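Local atomic coordinates of cyclopropane mycolic acid synthase MmaA2 (Mycobacterium tuberculosis, PDB entry 1TPY), a protein that catalyses the conversion of a double bond in mycolic acids to a cis-cyclopropane ring, using S-adenosyl-L-methionine as the methylene donor. Residues L55-L60 / R80-Q85; D131-I136 / A152-I157; T170-Q175 / H180-T185; M210-S215 / F220-R225. All coordinates share one frame; numbering follows the deposited sequence.

Interaction 1 of 4, residues L55-L60 / R80-Q85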
loop_
_atom_site.group_PDB
_atom_site.type_symbol
_atom_site.label_atom_id
_atom_site.label_comp_id
_atom_site.label_asym_id
_atom_site.label_seq_id
_atom_site.Cartn_x
_atom_site.Cartn_y
_atom_site.Cartn_z
ATOM N N LEU A 55 5.431 -3.552 12.079
ATOM C CA LEU A 55 5.437 -2.166 12.531
ATOM C C LEU A 55 4.019 -1.606 12.474
ATOM O O LEU A 55 3.537 -1.000 13.430
ATOM C CB LEU A 55 6.369 -1.329 11.651
ATOM C CG LEU A 55 6.483 0.161 11.987
ATOM C CD1 LEU A 55 7.108 0.328 13.372
ATOM C CD2 LEU A 55 7.316 0.864 10.923
ATOM N N ALA A 56 3.350 -1.825 11.348
ATOM C CA ALA A 56 1.986 -1.341 11.168
ATOM C C ALA A 56 1.007 -2.058 12.094
ATOM O O ALA A 56 0.211 -1.426 12.788
ATOM C CB ALA A 56 1.558 -1.536 9.718
ATOM N N LEU A 57 1.071 -3.385 12.090
ATOM C CA LEU A 57 0.195 -4.205 12.905
ATOM C C LEU A 57 0.344 -3.946 14.414
ATOM O O LEU A 57 -0.652 -3.871 15.134
ATOM C CB LEU A 57 0.454 -5.682 12.586
ATOM C CG LEU A 57 -0.580 -6.461 11.757
ATOM C CD1 LEU A 57 -1.152 -5.607 10.638
ATOM C CD2 LEU A 57 0.087 -7.716 11.205
ATOM N N GLY A 58 1.581 -3.794 14.882
ATOM C CA GLY A 58 1.822 -3.563 16.298
ATOM C C GLY A 58 1.252 -2.275 16.866
ATOM O O GLY A 58 1.152 -2.117 18.083
ATOM N N LYS A 59 0.870 -1.352 15.991
ATOM C CA LYS A 59 0.319 -0.068 16.416
ATOM C C LYS A 59 -1.196 -0.113 16.586
ATOM O O LYS A 59 -1.800 0.827 17.103
ATOM C CB LYS A 59 0.663 1.003 15.382
ATOM C CG LYS A 59 2.149 1.214 15.174
ATOM C CD LYS A 59 2.412 2.158 14.013
ATOM C CE LYS A 59 3.882 2.542 13.919
ATOM N NZ LYS A 59 4.092 3.627 12.918
ATOM N N LEU A 60 -1.805 -1.213 16.154
ATOM C CA LEU A 60 -3.252 -1.364 16.213
ATOM C C LEU A 60 -3.808 -1.842 17.545
ATOM O O LEU A 60 -4.975 -1.597 17.855
ATOM C CB LEU A 60 -3.710 -2.311 15.098
ATOM C CG LEU A 60 -3.499 -1.782 13.676
ATOM C CD1 LEU A 60 -3.884 -2.840 12.667
ATOM C CD2 LEU A 60 -4.327 -0.520 13.478
ATOM N N ARG A 80 -1.990 -12.741 6.476
ATOM C CA ARG A 80 -1.445 -14.014 6.917
ATOM C C ARG A 80 -0.525 -13.814 8.116
ATOM O O ARG A 80 -0.520 -14.627 9.041
ATOM C CB ARG A 80 -0.686 -14.698 5.778
ATOM C CG ARG A 80 -1.582 -15.149 4.624
ATOM C CD ARG A 80 -0.853 -16.145 3.723
ATOM N NE ARG A 80 0.343 -15.575 3.100
ATOM C CZ ARG A 80 0.341 -14.817 2.007
ATOM N NH1 ARG A 80 -0.799 -14.528 1.388
ATOM N NH2 ARG A 80 1.485 -14.335 1.539
ATOM N N ARG A 81 0.247 -12.730 8.104
ATOM C CA ARG A 81 1.161 -12.435 9.212
ATOM C C ARG A 81 0.379 -12.027 10.458
ATOM O O ARG A 81 0.771 -12.334 11.585
ATOM C CB ARG A 81 2.117 -11.302 8.826
ATOM C CG ARG A 81 3.057 -10.847 9.946
ATOM C CD ARG A 81 4.101 -11.908 10.303
ATOM N NE ARG A 81 5.113 -11.376 11.217
ATOM C CZ ARG A 81 6.093 -12.093 11.760
ATOM N NH1 ARG A 81 6.208 -13.387 11.487
ATOM N NH2 ARG A 81 6.964 -11.511 12.580
ATOM N N ALA A 82 -0.733 -11.333 10.253
ATOM C CA ALA A 82 -1.558 -10.888 11.372
ATOM C C ALA A 82 -2.151 -12.095 12.108
ATOM O O ALA A 82 -2.290 -12.086 13.333
ATOM C CB ALA A 82 -2.666 -9.972 10.867
ATOM N N ILE A 83 -2.500 -13.129 11.351
ATOM C CA ILE A 83 -3.069 -14.341 11.919
ATOM C C ILE A 83 -2.071 -15.052 12.819
ATOM O O ILE A 83 -2.381 -15.404 13.958
ATOM C CB ILE A 83 -3.476 -15.332 10.821
ATOM C CG1 ILE A 83 -4.602 -14.737 9.976
ATOM C CG2 ILE A 83 -3.891 -16.669 11.453
ATOM C CD1 ILE A 83 -5.042 -15.629 8.846
ATOM N N ALA A 84 -0.874 -15.273 12.284
ATOM C CA ALA A 84 0.192 -15.965 12.999
ATOM C C ALA A 84 0.749 -15.188 14.188
ATOM O O ALA A 84 0.925 -15.736 15.277
ATOM C CB ALA A 84 1.319 -16.295 12.035
ATOM N N GLN A 85 1.015 -13.906 13.984
ATOM C CA GLN A 85 1.589 -13.086 15.036
ATOM C C GLN A 85 0.598 -12.502 16.056
ATOM O O GLN A 85 0.966 -12.273 17.206
ATOM C CB GLN A 85 2.398 -11.956 14.405
ATOM C CG GLN A 85 3.473 -11.409 15.317
ATOM C CD GLN A 85 4.717 -12.286 15.356
ATOM O OE1 GLN A 85 4.663 -13.492 15.101
ATOM N NE2 GLN A 85 5.842 -11.679 15.695
#
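Leu57 reaches across to Ala82 where two helices lie on one face of the central sheet of a Rossmann-like methyltransferase fold. Helix 77-86 is the crossover helix between parallel strands 67-71 and 89-94. Helix 45-57 runs beside it. The contact is small, burying 101 Å² in all.

Arg80 opens the second segment and turns to other partners. Its NH1 donates to Trp75 O. Arg81 comes next and brings its aliphatic part to the side of the contact. Its CG is 4.5 Å from Leu57 CD2. The polar end reaches back toward the preceding turn of helix 45-57, where NH2 forms a salt bridge with Asp54 OD2.

Ala82 is the centre. Leu57 CD2 lies 3.6 Å from Ala82 CB and equally close to Ala82 CA, so one methyl meets the small residue and its backbone together. Leu57 takes an unusual first torsion (chi1 -106°) to present this branch. Both residues also touch Leu68 of strand 67-71, which floors the contact. Leu57 O accepts from Leu60 N, closing a type I turn.

The Ile83 side chain starts away from helix 45-57 and touches Thr112 and Arg114. Gln85 starts toward Leu57 but turns off to cover Arg81. Its amide carbon CD sits 3.7 Å above one face of the Arg81 guanidinium, displaced toward the rim.

Interaction 2 of 4, residues D131-I136 / A152-I157. With SAH (S-adenosyl-L-homocysteine), chain C.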
loop_
_atom_site.group_PDB
_atom_site.type_symbol
_atom_site.label_atom_id
_atom_site.label_comp_id
_atom_site.label_asym_id
_atom_site.label_seq_id
_atom_site.Cartn_x
_atom_site.Cartn_y
_atom_site.Cartn_z
ATOM N N ASP A 131 -12.826 -4.857 14.035
ATOM C CA ASP A 131 -12.151 -4.338 15.220
ATOM C C ASP A 131 -10.995 -3.397 14.950
ATOM O O ASP A 131 -10.796 -2.426 15.674
ATOM C CB ASP A 131 -11.692 -5.507 16.074
ATOM C CG ASP A 131 -12.853 -6.351 16.540
ATOM O OD1 ASP A 131 -12.826 -7.582 16.337
ATOM O OD2 ASP A 131 -13.802 -5.764 17.105
ATOM N N ARG A 132 -10.232 -3.678 13.906
ATOM C CA ARG A 132 -9.107 -2.830 13.560
ATOM C C ARG A 132 -8.966 -2.809 12.046
ATOM O O ARG A 132 -9.466 -3.700 11.358
ATOM C CB ARG A 132 -7.835 -3.365 14.214
ATOM C CG ARG A 132 -7.840 -3.299 15.744
ATOM C CD ARG A 132 -7.753 -1.856 16.245
ATOM N NE ARG A 132 -7.639 -1.778 17.702
ATOM C CZ ARG A 132 -8.650 -1.943 18.553
ATOM N NH1 ARG A 132 -9.875 -2.192 18.103
ATOM N NH2 ARG A 132 -8.429 -1.876 19.858
ATOM N N ILE A 133 -8.314 -1.776 11.527
ATOM C CA ILE A 133 -8.121 -1.657 10.094
ATOM C C ILE A 133 -6.683 -1.307 9.754
ATOM O O ILE A 133 -6.083 -0.422 10.370
ATOM C CB ILE A 133 -9.014 -0.555 9.472
ATOM C CG1 ILE A 133 -10.493 -0.850 9.720
ATOM C CG2 ILE A 133 -8.760 -0.471 7.971
ATOM C CD1 ILE A 133 -11.394 0.334 9.416
ATOM N N VAL A 134 -6.129 -2.026 8.786
ATOM C CA VAL A 134 -4.791 -1.741 8.310
ATOM C C VAL A 134 -4.923 -1.512 6.806
ATOM O O VAL A 134 -5.672 -2.213 6.119
ATOM C CB VAL A 134 -3.805 -2.906 8.570
ATOM C CG1 VAL A 134 -4.252 -4.156 7.847
ATOM C CG2 VAL A 134 -2.412 -2.500 8.121
ATOM N N SER A 135 -4.237 -0.502 6.305
ATOM C CA SER A 135 -4.270 -0.208 4.882
ATOM C C SER A 135 -2.900 0.328 4.529
ATOM O O SER A 135 -2.500 1.400 4.985
ATOM C CB SER A 135 -5.343 0.831 4.552
ATOM O OG SER A 135 -5.438 0.989 3.149
ATOM N N ILE A 136 -2.190 -0.431 3.711
ATOM C CA ILE A 136 -0.845 -0.074 3.314
ATOM C C ILE A 136 -0.726 0.065 1.808
ATOM O O ILE A 136 -0.926 -0.899 1.073
ATOM C CB ILE A 136 0.140 -1.158 3.801
ATOM C CG1 ILE A 136 0.016 -1.308 5.320
ATOM C CG2 ILE A 136 1.562 -0.807 3.387
ATOM C CD1 ILE A 136 0.681 -2.547 5.866
ATOM N N ALA A 152 -14.921 8.275 6.748
ATOM C CA ALA A 152 -16.246 8.154 7.353
ATOM C C ALA A 152 -16.596 6.669 7.492
ATOM O O ALA A 152 -17.102 6.235 8.529
ATOM C CB ALA A 152 -17.293 8.878 6.498
ATOM N N ARG A 153 -16.310 5.893 6.448
ATOM C CA ARG A 153 -16.595 4.458 6.458
ATOM C C ARG A 153 -15.745 3.714 7.489
ATOM O O ARG A 153 -16.243 2.870 8.237
ATOM C CB ARG A 153 -16.338 3.856 5.075
ATOM C CG ARG A 153 -16.750 2.396 4.969
ATOM C CD ARG A 153 -18.240 2.242 5.237
ATOM N NE ARG A 153 -19.032 2.980 4.262
ATOM C CZ ARG A 153 -19.225 2.588 3.008
ATOM N NH1 ARG A 153 -18.690 1.458 2.568
ATOM N NH2 ARG A 153 -19.936 3.339 2.185
ATOM N N ALA A 154 -14.450 4.021 7.507
ATOM C CA ALA A 154 -13.529 3.393 8.446
ATOM C C ALA A 154 -13.991 3.694 9.859
ATOM O O ALA A 154 -13.967 2.827 10.729
ATOM C CB ALA A 154 -12.120 3.932 8.235
ATOM N N HIS A 155 -14.423 4.932 10.072
ATOM C CA HIS A 155 -14.893 5.388 11.374
ATOM C C HIS A 155 -16.208 4.684 11.705
ATOM O O HIS A 155 -16.463 4.308 12.850
ATOM C CB HIS A 155 -15.085 6.913 11.329
ATOM C CG HIS A 155 -15.281 7.550 12.672
ATOM N ND1 HIS A 155 -16.470 7.481 13.366
ATOM C CD2 HIS A 155 -14.435 8.269 13.446
ATOM C CE1 HIS A 155 -16.347 8.131 14.510
ATOM N NE2 HIS A 155 -15.123 8.618 14.582
ATOM N N LYS A 156 -17.033 4.493 10.683
ATOM C CA LYS A 156 -18.319 3.840 10.854
ATOM C C LYS A 156 -18.187 2.370 11.257
ATOM O O LYS A 156 -18.862 1.916 12.182
ATOM C CB LYS A 156 -19.130 3.936 9.556
ATOM C CG LYS A 156 -20.561 3.422 9.657
ATOM C CD LYS A 156 -21.371 4.273 10.631
ATOM C CE LYS A 156 -22.860 3.954 10.577
ATOM N NZ LYS A 156 -23.660 4.868 11.457
ATOM N N ILE A 157 -17.312 1.629 10.578
ATOM C CA ILE A 157 -17.173 0.205 10.872
ATOM C C ILE A 157 -16.301 -0.176 12.064
ATOM O O ILE A 157 -16.343 -1.320 12.516
ATOM C CB ILE A 157 -16.693 -0.587 9.626
ATOM C CG1 ILE A 157 -15.247 -0.233 9.281
ATOM C CG2 ILE A 157 -17.598 -0.273 8.440
ATOM C CD1 ILE A 157 -14.712 -0.996 8.076
HETATM N N SAH C . -1.413 -3.629 1.026
HETATM C CA SAH C . -0.626 -4.477 0.129
HETATM C CB SAH C . -0.889 -4.137 -1.360
HETATM C CG SAH C . -0.652 -2.699 -1.821
HETATM S SD SAH C . -0.983 -2.451 -3.587
HETATM C C SAH C . 0.867 -4.351 0.431
HETATM O O SAH C . 1.233 -3.468 1.229
HETATM O OXT SAH C . 1.658 -5.123 -0.142
HETATM C "C5'" SAH C . -2.498 -1.457 -3.557
HETATM C "C4'" SAH C . -3.691 -2.301 -3.082
HETATM O "O4'" SAH C . -4.835 -1.499 -2.703
HETATM C "C3'" SAH C . -4.195 -3.287 -4.134
HETATM O "O3'" SAH C . -4.476 -4.547 -3.497
HETATM C "C2'" SAH C . -5.442 -2.635 -4.658
HETATM O "O2'" SAH C . -6.330 -3.594 -5.258
HETATM C "C1'" SAH C . -5.976 -1.998 -3.417
HETATM N N9 SAH C . -6.998 -0.895 -3.650
HETATM C C8 SAH C . -6.949 0.235 -4.401
HETATM N N7 SAH C . -8.002 0.988 -4.385
HETATM C C5 SAH C . -8.854 0.285 -3.527
HETATM C C6 SAH C . -10.172 0.514 -3.048
HETATM N N6 SAH C . -10.888 1.580 -3.396
HETATM N N1 SAH C . -10.719 -0.412 -2.191
HETATM C C2 SAH C . -9.999 -1.501 -1.832
HETATM N N3 SAH C . -8.754 -1.824 -2.217
HETATM C C4 SAH C . -8.238 -0.872 -3.075
#
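Ile133 sends its CD1 methyl between Ala154 and Ile157, joining a central strand of the methyltransferase sheet to helix 147-157. The side chains that meet are apolar, though Ile133 CD1 also lies 3.8 Å from the backbone Ala154 O. Ile133 CD1 is 3.8 Å from Ile157 CD1 and 3.9 Å from Ala154 CB. The two isoleucine side chains cross at about a right angle. In Ile157, CG1 stands between the backbone N and the carbonyl carbon (chi1 69°), and its extended end then reaches the Ile133 methyl.

The outer side of the helix is looser. Ala152 and Lys156 are exposed there.

At the far end of the strand, Ile136 serves the cofactor site. Its carbonyl O accepts a hydrogen bond of 2.8 Å from the amino N of S-adenosyl-L-homocysteine, and Ile136 CG2 lies 3.4 Å from the O of the same ligand's carboxylate. Cofactor binding at the C-terminal ends of the parallel strands is characteristic of this fold.

Strand 132-136 is hydrogen-bonded to strand 67-71 on one side and to strand 163-171 on the other. Helix 147-157 covers the face reached by Ile133, while on the opposite face the Ile136 side chain touches Ala56 of helix 45-57.

Interaction 3 of 4, residues T170-Q175 / H180-T185; sequences TGLTRQ and HGLPLT
The His180 imidazole and the Arg174 guanidinium are the flat groups here, and each is met obliquely by one leucine methyl. Leu172 CD2 comes within 3.6 Å of His180 CD2. Leu184 CD1 comes within 3.4 Å of Arg174 NH1 and 3.7 Å of Arg174 NH2. Both pairs of side chains cross at about a right angle. The Arg174 chain bends at its third torsion (chi3 68°), which carries the guanidinium to Leu184.

Leu172 CD2 also faces Leu182 CD2, at a looser 4.2 Å. One methyl therefore serves both residues of the returning chain.

The first segment runs from the end of strand 163-171 into the first residues of helix 174-179; the second follows that helix, at the surface. Thr173 is the N-cap of that helix. Gly181, with positive phi, follows its end in a Schellman motif. Leu184 centres an inverse gamma turn, and Thr185 then caps helix 186-199. Met177 of the short helix touches both Leu172 and Leu184.

No hydrogen bond joins the two segments. Methyl groups meet each other, an imidazole carbon and the guanidinium of an exposed arginine. The contact is thus van der Waals only; the caps and the Pro183 O-Tyr277 OH bond are polar.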
loop_
_atom_site.group_PDB
_atom_site.type_symbol
_atom_site.label_atom_id
_atom_site.label_comp_id
_atom_site.label_asym_id
_atom_site.label_seq_id
_atom_site.Cartn_x
_atom_site.Cartn_y
_atom_site.Cartn_z
ATOM N N THR A 170 2.920 10.021 0.643
ATOM C CA THR A 170 2.427 11.381 0.761
ATOM C C THR A 170 3.331 12.252 -0.090
ATOM O O THR A 170 4.547 12.052 -0.132
ATOM C CB THR A 170 2.454 11.897 2.217
ATOM O OG1 THR A 170 3.786 11.817 2.728
ATOM C CG2 THR A 170 1.532 11.071 3.102
ATOM N N GLY A 171 2.733 13.197 -0.801
ATOM C CA GLY A 171 3.520 14.086 -1.622
ATOM C C GLY A 171 3.693 15.375 -0.850
ATOM O O GLY A 171 2.825 15.753 -0.063
ATOM N N LEU A 172 4.825 16.037 -1.039
ATOM C CA LEU A 172 5.058 17.302 -0.366
ATOM C C LEU A 172 4.208 18.353 -1.060
ATOM O O LEU A 172 3.950 18.250 -2.254
ATOM C CB LEU A 172 6.526 17.719 -0.482
ATOM C CG LEU A 172 7.538 17.231 0.549
ATOM C CD1 LEU A 172 7.671 15.714 0.503
ATOM C CD2 LEU A 172 8.873 17.906 0.259
ATOM N N THR A 173 3.767 19.355 -0.313
ATOM C CA THR A 173 3.000 20.434 -0.911
ATOM C C THR A 173 4.033 21.224 -1.709
ATOM O O THR A 173 5.235 20.978 -1.583
ATOM C CB THR A 173 2.392 21.353 0.160
ATOM O OG1 THR A 173 3.442 21.893 0.979
ATOM C CG2 THR A 173 1.418 20.568 1.046
ATOM N N ARG A 174 3.580 22.165 -2.528
ATOM C CA ARG A 174 4.510 22.964 -3.311
ATOM C C ARG A 174 5.392 23.776 -2.365
ATOM O O ARG A 174 6.577 23.974 -2.623
ATOM C CB ARG A 174 3.748 23.900 -4.251
ATOM C CG ARG A 174 2.859 23.181 -5.263
ATOM C CD ARG A 174 1.923 24.154 -5.988
ATOM N NE ARG A 174 2.639 25.074 -6.868
ATOM C CZ ARG A 174 3.312 24.699 -7.952
ATOM N NH1 ARG A 174 3.934 25.605 -8.694
ATOM N NH2 ARG A 174 3.361 23.419 -8.298
ATOM N N GLN A 175 4.812 24.233 -1.262
ATOM C CA GLN A 175 5.562 25.037 -0.302
ATOM C C GLN A 175 6.622 24.200 0.400
ATOM O O GLN A 175 7.732 24.673 0.634
ATOM C CB GLN A 175 4.615 25.674 0.728
ATOM C CG GLN A 175 5.305 26.612 1.736
ATOM C CD GLN A 175 6.085 27.741 1.064
ATOM O OE1 GLN A 175 7.271 27.932 1.325
ATOM N NE2 GLN A 175 5.417 28.490 0.195
ATOM N N HIS A 180 12.255 22.775 1.192
ATOM C CA HIS A 180 13.348 21.814 1.064
ATOM C C HIS A 180 14.290 22.074 -0.110
ATOM O O HIS A 180 15.188 21.280 -0.363
ATOM C CB HIS A 180 12.784 20.392 0.952
ATOM C CG HIS A 180 12.225 19.854 2.234
ATOM N ND1 HIS A 180 13.019 19.504 3.305
ATOM C CD2 HIS A 180 10.950 19.594 2.613
ATOM C CE1 HIS A 180 12.260 19.050 4.287
ATOM N NE2 HIS A 180 11.000 19.095 3.892
ATOM N N GLY A 181 14.087 23.178 -0.822
ATOM C CA GLY A 181 14.942 23.497 -1.957
ATOM C C GLY A 181 14.879 22.505 -3.111
ATOM O O GLY A 181 15.873 22.290 -3.803
ATOM N N LEU A 182 13.712 21.899 -3.317
ATOM C CA LEU A 182 13.497 20.924 -4.392
ATOM C C LEU A 182 12.823 21.630 -5.569
ATOM O O LEU A 182 11.709 22.117 -5.441
ATOM C CB LEU A 182 12.610 19.780 -3.883
ATOM C CG LEU A 182 13.240 18.563 -3.189
ATOM C CD1 LEU A 182 14.537 18.914 -2.478
ATOM C CD2 LEU A 182 12.222 17.980 -2.227
ATOM N N PRO A 183 13.487 21.676 -6.736
ATOM C CA PRO A 183 12.940 22.341 -7.930
ATOM C C PRO A 183 11.872 21.596 -8.732
ATOM O O PRO A 183 11.884 20.369 -8.825
ATOM C CB PRO A 183 14.184 22.590 -8.770
ATOM C CG PRO A 183 14.967 21.323 -8.519
ATOM C CD PRO A 183 14.853 21.181 -6.999
ATOM N N LEU A 184 10.962 22.362 -9.325
ATOM C CA LEU A 184 9.904 21.803 -10.160
ATOM C C LEU A 184 10.492 21.702 -11.565
ATOM O O LEU A 184 10.396 22.633 -12.356
ATOM C CB LEU A 184 8.679 22.727 -10.167
ATOM C CG LEU A 184 7.937 22.884 -8.836
ATOM C CD1 LEU A 184 6.939 24.040 -8.912
ATOM C CD2 LEU A 184 7.231 21.575 -8.501
ATOM N N THR A 185 11.099 20.562 -11.867
ATOM C CA THR A 185 11.736 20.346 -13.158
ATOM C C THR A 185 10.809 19.735 -14.199
ATOM O O THR A 185 9.790 19.131 -13.864
ATOM C CB THR A 185 12.941 19.415 -13.009
ATOM O OG1 THR A 185 12.483 18.104 -12.647
ATOM C CG2 THR A 185 13.885 19.941 -11.923
#

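Interaction 4 of 4, residues M210-S215 / F220-R225; sequences MVEEQS and FTLTRR
Ser215 and Phe220 join helix 208-218 to strand 221-227 in a tight helix-to-strand connection. The strand lies at the edge of the mixed sheet of the methyltransferase fold, antiparallel to strand 278-286. The contact is partly buried and combines a direct backbone bond with two water bridges.

Phe220 N donates to Ser215 O at 2.9 Å, tilted 19° from the carbonyl plane. This bond draws the chain back onto the last turns of the helix. The Phe220 ring also presents its edge to the same oxygen, with Ser215 O in the ring plane and 3.5 Å from Phe220 CD1. Beyond the segments, the ring stacks edge-to-face with His155.

The Ser215 hydroxyl works inside the helix and outside it. With OG between the backbone N and the carbonyl carbon (chi1 66°), it donates to Val211 O at 2.7 Å. That carbonyl also receives Ser215 N, and the two donors arrive on opposite faces of its plane. Ser215 OG accepts from water 2, which in turn donates to Phe220 O. The helix is thereby bridged a second time to the residue that leads into the strand.

Further along, Glu212 runs out extended and lies beside Leu222. Its OE2 is 3.8 Å from Leu222 CD2, and the chains cross at a slant. The Arg225 charge stays near without touching, 4.8 Å from Glu212 OE2 to Arg225 NE. Water 1 links the two: it donates to Glu212 OE2 and, lying in the guanidinium plane at its edge, accepts from Arg225 NE at 2.7 Å.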
loop_
_atom_site.group_PDB
_atom_site.type_symbol
_atom_site.label_atom_id
_atom_site.label_comp_id
_atom_site.label_asym_id
_atom_site.label_seq_id
_atom_site.Cartn_x
_atom_site.Cartn_y
_atom_site.Cartn_z
ATOM N N MET A 210 -3.618 16.802 4.062
ATOM C CA MET A 210 -4.883 16.254 3.571
ATOM C C MET A 210 -5.345 15.089 4.440
ATOM O O MET A 210 -6.519 15.005 4.798
ATOM C CB MET A 210 -4.749 15.784 2.122
ATOM C CG MET A 210 -4.820 16.893 1.082
ATOM S SD MET A 210 -4.490 16.254 -0.589
ATOM C CE MET A 210 -5.707 14.969 -0.648
ATOM N N VAL A 211 -4.418 14.188 4.766
ATOM C CA VAL A 211 -4.726 13.034 5.611
ATOM C C VAL A 211 -5.139 13.503 7.007
ATOM O O VAL A 211 -6.156 13.061 7.544
ATOM C CB VAL A 211 -3.506 12.092 5.751
ATOM C CG1 VAL A 211 -3.820 10.973 6.740
ATOM C CG2 VAL A 211 -3.141 11.503 4.396
ATOM N N GLU A 212 -4.347 14.400 7.588
ATOM C CA GLU A 212 -4.630 14.923 8.927
ATOM C C GLU A 212 -5.984 15.616 8.997
ATOM O O GLU A 212 -6.820 15.282 9.829
ATOM C CB GLU A 212 -3.556 15.926 9.362
ATOM C CG GLU A 212 -2.143 15.380 9.357
ATOM C CD GLU A 212 -1.125 16.425 9.787
ATOM O OE1 GLU A 212 -1.164 17.560 9.252
ATOM O OE2 GLU A 212 -0.285 16.114 10.650
ATOM N N GLU A 213 -6.183 16.592 8.120
ATOM C CA GLU A 213 -7.416 17.354 8.091
ATOM C C GLU A 213 -8.663 16.513 7.832
ATOM O O GLU A 213 -9.639 16.617 8.569
ATOM C CB GLU A 213 -7.308 18.462 7.043
ATOM C CG GLU A 213 -6.223 19.480 7.359
ATOM C CD GLU A 213 -6.132 20.566 6.311
ATOM O OE1 GLU A 213 -6.932 20.536 5.351
ATOM O OE2 GLU A 213 -5.263 21.449 6.445
ATOM N N GLN A 214 -8.628 15.688 6.790
ATOM C CA GLN A 214 -9.770 14.844 6.448
ATOM C C GLN A 214 -10.092 13.829 7.537
ATOM O O GLN A 214 -11.255 13.611 7.864
ATOM C CB GLN A 214 -9.512 14.104 5.137
ATOM C CG GLN A 214 -9.499 14.987 3.895
ATOM C CD GLN A 214 -10.880 15.505 3.509
ATOM O OE1 GLN A 214 -11.054 16.076 2.433
ATOM N NE2 GLN A 214 -11.866 15.308 4.386
ATOM N N SER A 215 -9.064 13.211 8.106
ATOM C CA SER A 215 -9.291 12.220 9.147
ATOM C C SER A 215 -9.735 12.884 10.444
ATOM O O SER A 215 -10.430 12.269 11.252
ATOM C CB SER A 215 -8.027 11.389 9.390
ATOM O OG SER A 215 -6.982 12.176 9.930
ATOM N N PHE A 220 -11.179 11.158 13.841
ATOM C CA PHE A 220 -9.980 10.402 14.189
ATOM C C PHE A 220 -8.942 11.329 14.811
ATOM O O PHE A 220 -8.849 12.507 14.460
ATOM C CB PHE A 220 -9.330 9.743 12.960
ATOM C CG PHE A 220 -10.120 8.607 12.361
ATOM C CD1 PHE A 220 -10.968 8.823 11.282
ATOM C CD2 PHE A 220 -9.987 7.314 12.855
ATOM C CE1 PHE A 220 -11.671 7.763 10.696
ATOM C CE2 PHE A 220 -10.682 6.250 12.281
ATOM C CZ PHE A 220 -11.527 6.475 11.197
ATOM N N THR A 221 -8.164 10.783 15.738
ATOM C CA THR A 221 -7.088 11.518 16.389
ATOM C C THR A 221 -5.784 10.901 15.886
ATOM O O THR A 221 -5.607 9.679 15.969
ATOM C CB THR A 221 -7.126 11.357 17.929
ATOM O OG1 THR A 221 -8.240 12.080 18.463
ATOM C CG2 THR A 221 -5.841 11.882 18.556
ATOM N N LEU A 222 -4.890 11.729 15.349
ATOM C CA LEU A 222 -3.601 11.236 14.867
ATOM C C LEU A 222 -2.697 11.081 16.083
ATOM O O LEU A 222 -2.136 12.058 16.579
ATOM C CB LEU A 222 -2.959 12.220 13.881
ATOM C CG LEU A 222 -1.575 11.818 13.341
ATOM C CD1 LEU A 222 -1.648 10.495 12.585
ATOM C CD2 LEU A 222 -1.055 12.902 12.426
ATOM N N THR A 223 -2.564 9.852 16.570
ATOM C CA THR A 223 -1.731 9.616 17.735
ATOM C C THR A 223 -0.269 9.540 17.328
ATOM O O THR A 223 0.620 9.623 18.168
ATOM C CB THR A 223 -2.147 8.322 18.462
ATOM O OG1 THR A 223 -1.923 7.198 17.611
ATOM C CG2 THR A 223 -3.627 8.377 18.820
ATOM N N ARG A 224 -0.023 9.404 16.030
ATOM C CA ARG A 224 1.349 9.331 15.547
ATOM C C ARG A 224 1.479 9.214 14.045
ATOM O O ARG A 224 0.730 8.483 13.405
ATOM C CB ARG A 224 2.072 8.136 16.170
ATOM C CG ARG A 224 3.501 7.962 15.682
ATOM C CD ARG A 224 4.036 6.601 16.073
ATOM N NE ARG A 224 5.388 6.374 15.575
ATOM C CZ ARG A 224 6.496 6.774 16.188
ATOM N NH1 ARG A 224 7.680 6.517 15.644
ATOM N NH2 ARG A 224 6.426 7.416 17.349
ATOM N N ARG A 225 2.438 9.955 13.501
ATOM C CA ARG A 225 2.768 9.909 12.085
ATOM C C ARG A 225 4.241 9.517 12.040
ATOM O O ARG A 225 5.078 10.164 12.669
ATOM C CB ARG A 225 2.592 11.265 11.389
ATOM C CG ARG A 225 3.059 11.219 9.924
ATOM C CD ARG A 225 2.803 12.506 9.151
ATOM N NE ARG A 225 3.624 13.620 9.616
ATOM C CZ ARG A 225 4.918 13.768 9.349
ATOM N NH1 ARG A 225 5.560 12.870 8.610
ATOM N NH2 ARG A 225 5.574 14.819 9.826
HETATM O O HOH W 1 1.708 14.644 11.165
HETATM O O HOH W 2 -6.431 12.761 12.817
#

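How the interactions relate
The four contacts follow one another along the chain without overlap, and all pack around one mixed sheet or its margins. Interactions 1 and 2 have centres 15 Å apart and touch, Leu60 O taking a probable hydrogen bond from Arg132 NE. Interaction 2 reaches the other face of the sheet through helix 147-157. There it meets interaction 4, with centres about 13 Å apart, where Phe220 packs on Ala154. Interaction 3 is more remote. Its centre is about 33 Å from that of interaction 1, across the centre of the chain, and it leads out of strand 163-171. Together they span the sheet from the cofactor-binding strands to the edge strand 221-227 and the surface.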